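Local atomic coordinates of probable starch synthase 4, chloroplastic/amyloplastic (Arabidopsis thaliana, PDB entry 6GNE), a protein that belongs to the starch synthase family of plastid glycosyltransferases, two-domain enzymes of the GT-B fold. Residues I142-W147 / A168-T173. Sequence-based numbering, arbitrary orientation.
Sequences IHCHDW and ARICFT. With AC1 (4,6-dideoxy-4-{[(1S,4R,5S,6S)-4,5,6-trihydroxy-3-(hydroxymethyl)cyclohex-2-en-1-yl]amino}-alpha-D-glucopyranose), chain C; GLC (alpha-D-glucopyranose), chain B.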
loop_
_atom_site.group_PDB
_atom_site.type_symbol
_atom_site.label_atom_id
_atom_site.label_comp_id
_atom_site.label_asym_id
_atom_site.label_seq_id
_atom_site.Cartn_x
_atom_site.Cartn_y
_atom_site.Cartn_z
ATOM N N ILE A 142 13.351 -14.570 3.409
ATOM C CA ILE A 142 12.775 -13.624 4.355
ATOM C C ILE A 142 12.580 -12.339 3.538
ATOM O O ILE A 142 13.550 -11.775 2.961
ATOM C CB ILE A 142 13.646 -13.408 5.635
ATOM C CG1 ILE A 142 13.730 -14.712 6.434
ATOM C CG2 ILE A 142 13.060 -12.327 6.532
ATOM C CD1 ILE A 142 14.824 -14.731 7.481
ATOM N N HIS A 143 11.317 -11.899 3.474
ATOM C CA HIS A 143 10.931 -10.736 2.696
ATOM C C HIS A 143 10.511 -9.639 3.659
ATOM O O HIS A 143 9.528 -9.785 4.342
ATOM C CB HIS A 143 9.807 -11.140 1.748
ATOM C CG HIS A 143 9.520 -10.146 0.673
ATOM N ND1 HIS A 143 8.879 -10.490 -0.489
ATOM C CD2 HIS A 143 9.799 -8.822 0.569
ATOM C CE1 HIS A 143 8.736 -9.416 -1.250
ATOM N NE2 HIS A 143 9.295 -8.392 -0.632
ATOM N N CYS A 144 11.252 -8.543 3.724
ATOM C CA CYS A 144 10.878 -7.437 4.597
ATOM C C CYS A 144 10.358 -6.203 3.821
ATOM O O CYS A 144 10.606 -6.063 2.628
ATOM C CB CYS A 144 12.034 -7.107 5.543
ATOM S SG CYS A 144 13.604 -6.617 4.785
ATOM N N HIS A 145 9.610 -5.331 4.497
ATOM C CA HIS A 145 8.874 -4.202 3.854
ATOM C C HIS A 145 9.119 -2.830 4.496
ATOM O O HIS A 145 8.857 -2.623 5.681
ATOM C CB HIS A 145 7.399 -4.522 3.860
ATOM C CG HIS A 145 7.088 -5.803 3.162
ATOM N ND1 HIS A 145 6.676 -5.850 1.842
ATOM C CD2 HIS A 145 7.210 -7.090 3.562
ATOM C CE1 HIS A 145 6.506 -7.111 1.482
ATOM N NE2 HIS A 145 6.833 -7.882 2.505
ATOM N N ASP A 146 9.655 -1.898 3.702
ATOM C CA ASP A 146 9.784 -0.474 4.080
ATOM C C ASP A 146 10.726 -0.238 5.250
ATOM O O ASP A 146 11.315 -1.184 5.776
ATOM C CB ASP A 146 8.398 0.191 4.274
ATOM C CG ASP A 146 7.822 0.723 2.990
ATOM O OD1 ASP A 146 8.175 0.197 1.931
ATOM O OD2 ASP A 146 7.044 1.695 2.995
ATOM N N TRP A 147 10.900 1.023 5.643
ATOM C CA TRP A 147 11.949 1.364 6.596
ATOM C C TRP A 147 11.765 0.661 7.932
ATOM O O TRP A 147 12.762 0.290 8.555
ATOM C CB TRP A 147 12.099 2.890 6.758
ATOM C CG TRP A 147 11.068 3.542 7.624
ATOM C CD1 TRP A 147 9.919 4.138 7.221
ATOM C CD2 TRP A 147 11.104 3.656 9.055
ATOM N NE1 TRP A 147 9.233 4.611 8.313
ATOM C CE2 TRP A 147 9.935 4.329 9.449
ATOM C CE3 TRP A 147 12.015 3.249 10.034
ATOM C CZ2 TRP A 147 9.652 4.623 10.784
ATOM C CZ3 TRP A 147 11.745 3.536 11.363
ATOM C CH2 TRP A 147 10.567 4.219 11.730
ATOM N N ALA A 168 18.440 -18.470 4.586
ATOM C CA ALA A 168 17.598 -17.575 3.816
ATOM C C ALA A 168 18.343 -16.570 2.956
ATOM O O ALA A 168 19.427 -16.128 3.274
ATOM C CB ALA A 168 16.653 -16.840 4.744
ATOM N N ARG A 169 17.716 -16.238 1.840
ATOM C CA ARG A 169 17.967 -15.012 1.090
ATOM C C ARG A 169 17.033 -13.907 1.599
ATOM O O ARG A 169 15.889 -14.182 1.967
ATOM C CB ARG A 169 17.633 -15.222 -0.377
ATOM C CG ARG A 169 18.783 -15.408 -1.318
ATOM C CD ARG A 169 19.431 -16.759 -1.218
ATOM N NE ARG A 169 20.665 -16.664 -0.461
ATOM C CZ ARG A 169 21.825 -16.205 -0.945
ATOM N NH1 ARG A 169 21.901 -15.718 -2.194
ATOM N NH2 ARG A 169 22.917 -16.210 -0.162
ATOM N N ILE A 170 17.514 -12.665 1.547
ATOM C CA ILE A 170 16.748 -11.503 2.002
ATOM C C ILE A 170 16.199 -10.739 0.802
ATOM O O ILE A 170 16.933 -10.406 -0.142
ATOM C CB ILE A 170 17.595 -10.566 2.905
ATOM C CG1 ILE A 170 18.277 -11.355 4.045
ATOM C CG2 ILE A 170 16.743 -9.442 3.488
ATOM C CD1 ILE A 170 17.343 -12.223 4.846
ATOM N N CYS A 171 14.887 -10.502 0.831
ATOM C CA CYS A 171 14.220 -9.643 -0.132
ATOM C C CYS A 171 13.725 -8.419 0.621
ATOM O O CYS A 171 13.183 -8.515 1.733
ATOM C CB CYS A 171 13.066 -10.380 -0.805
ATOM S SG CYS A 171 12.203 -9.486 -2.137
ATOM N N PHE A 172 13.946 -7.257 0.019
ATOM C CA PHE A 172 13.426 -5.991 0.558
ATOM C C PHE A 172 12.566 -5.279 -0.468
ATOM O O PHE A 172 12.996 -5.063 -1.588
ATOM C CB PHE A 172 14.575 -5.093 0.981
ATOM C CG PHE A 172 14.132 -3.752 1.445
ATOM C CD1 PHE A 172 13.405 -3.624 2.595
ATOM C CD2 PHE A 172 14.468 -2.610 0.748
ATOM C CE1 PHE A 172 12.990 -2.394 3.046
ATOM C CE2 PHE A 172 14.079 -1.363 1.193
ATOM C CZ PHE A 172 13.328 -1.260 2.347
ATOM N N THR A 173 11.342 -4.949 -0.101
ATOM C CA THR A 173 10.490 -4.119 -0.944
ATOM C C THR A 173 10.364 -2.733 -0.274
ATOM O O THR A 173 9.991 -2.660 0.895
ATOM C CB THR A 173 9.128 -4.787 -1.163
ATOM O OG1 THR A 173 9.309 -6.011 -1.872
ATOM C CG2 THR A 173 8.169 -3.881 -1.957
HETATM C C1 AC1 C . 3.397 3.739 5.007
HETATM O O2 AC1 C . 5.650 3.135 4.343
HETATM C C2 AC1 C . 4.269 3.050 3.953
HETATM C C4A AC1 C . 1.802 2.068 -2.918
HETATM C C3 AC1 C . 4.015 3.621 2.549
HETATM O O3 AC1 C . 4.825 2.875 1.637
HETATM C C4 AC1 C . 2.523 3.532 2.212
HETATM N N4A AC1 C . 2.169 3.981 0.854
HETATM C C5 AC1 C . 1.798 4.332 3.297
HETATM O O5 AC1 C . 2.036 3.730 4.572
HETATM C C6 AC1 C . 0.288 4.349 3.131
HETATM C C1B AC1 C . 2.658 3.355 -0.383
HETATM C C2B AC1 C . 2.393 4.188 -1.663
HETATM O O2B AC1 C . 1.934 5.526 -1.392
HETATM C C3B AC1 C . 1.454 3.526 -2.666
HETATM O O3B AC1 C . 1.657 4.189 -3.911
HETATM O O4 AC1 C . 0.823 1.499 -3.789
HETATM C C5B AC1 C . 1.918 1.298 -1.636
HETATM C C7B AC1 C . 2.245 1.900 -0.488
HETATM C C6B AC1 C . 1.725 -0.201 -1.645
HETATM O O6B AC1 C . 2.726 -0.836 -2.450
HETATM C C1 GLC B . 4.550 7.325 8.737
HETATM C C2 GLC B . 5.290 6.004 8.537
HETATM C C3 GLC B . 5.308 5.618 7.059
HETATM C C4 GLC B . 3.865 5.504 6.581
HETATM C C5 GLC B . 3.185 6.852 6.764
HETATM C C6 GLC B . 1.713 6.776 6.375
HETATM O O2 GLC B . 6.605 6.109 9.082
HETATM O O3 GLC B . 5.971 4.375 6.859
HETATM O O4 GLC B . 3.826 5.084 5.220
HETATM O O5 GLC B . 3.256 7.259 8.139
HETATM O O6 GLC B . 1.061 7.992 6.759
#
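Strands 142-145 and 169-173 pair in parallel, His-143 beside Cys-171, inside the central sheet of the N-terminal Rossmann-like domain of the GT-B fold. Strand 11-15 flanks the pair on one side and strand 225-228 on the other. The intervening chain includes helix 152-160, which packs on Ile-142 and Ile-170, as in a beta-alpha-beta crossover. Five backbone hydrogen bonds form the ladder, from Ile-142 N to Arg-169 O through to Asp-146 N to Thr-173 O (2.9 Å).

On the face bearing the histidines, His-143 CG lies anti to its backbone N (chi1 -167°), and the ring reaches across to strand 169-173. Cys-171 SG sits over the ring centre, 3.5 Å from the centroid, with His-145 NE2 near the rim of the opposite face. At the ring edge, His-143 NE2 and Thr-173 OG1 share a nearly straight hydrogen bond of 2.7 Å. Tyr-494 takes His-143 ND1, Thr-227 also bonds the threonine hydroxyl, and His-145 is itself hydrogen-bonded to His-14 and His-175. On the other face, Cys-144 SG meets the edge of the Phe-172 ring, 3.7 Å from CD1.

Past the strand end, Asp-146 OD2 accepts a hydrogen bond from AC1 O3 (2.9 Å), and Trp-147 NE1 donates one to GLC O2 (3.1 Å). His-143, buried and bonded at both nitrogens, is fixed in rotation, while the last ladder bond ties the glycan-binding Asp-146 to the sheet.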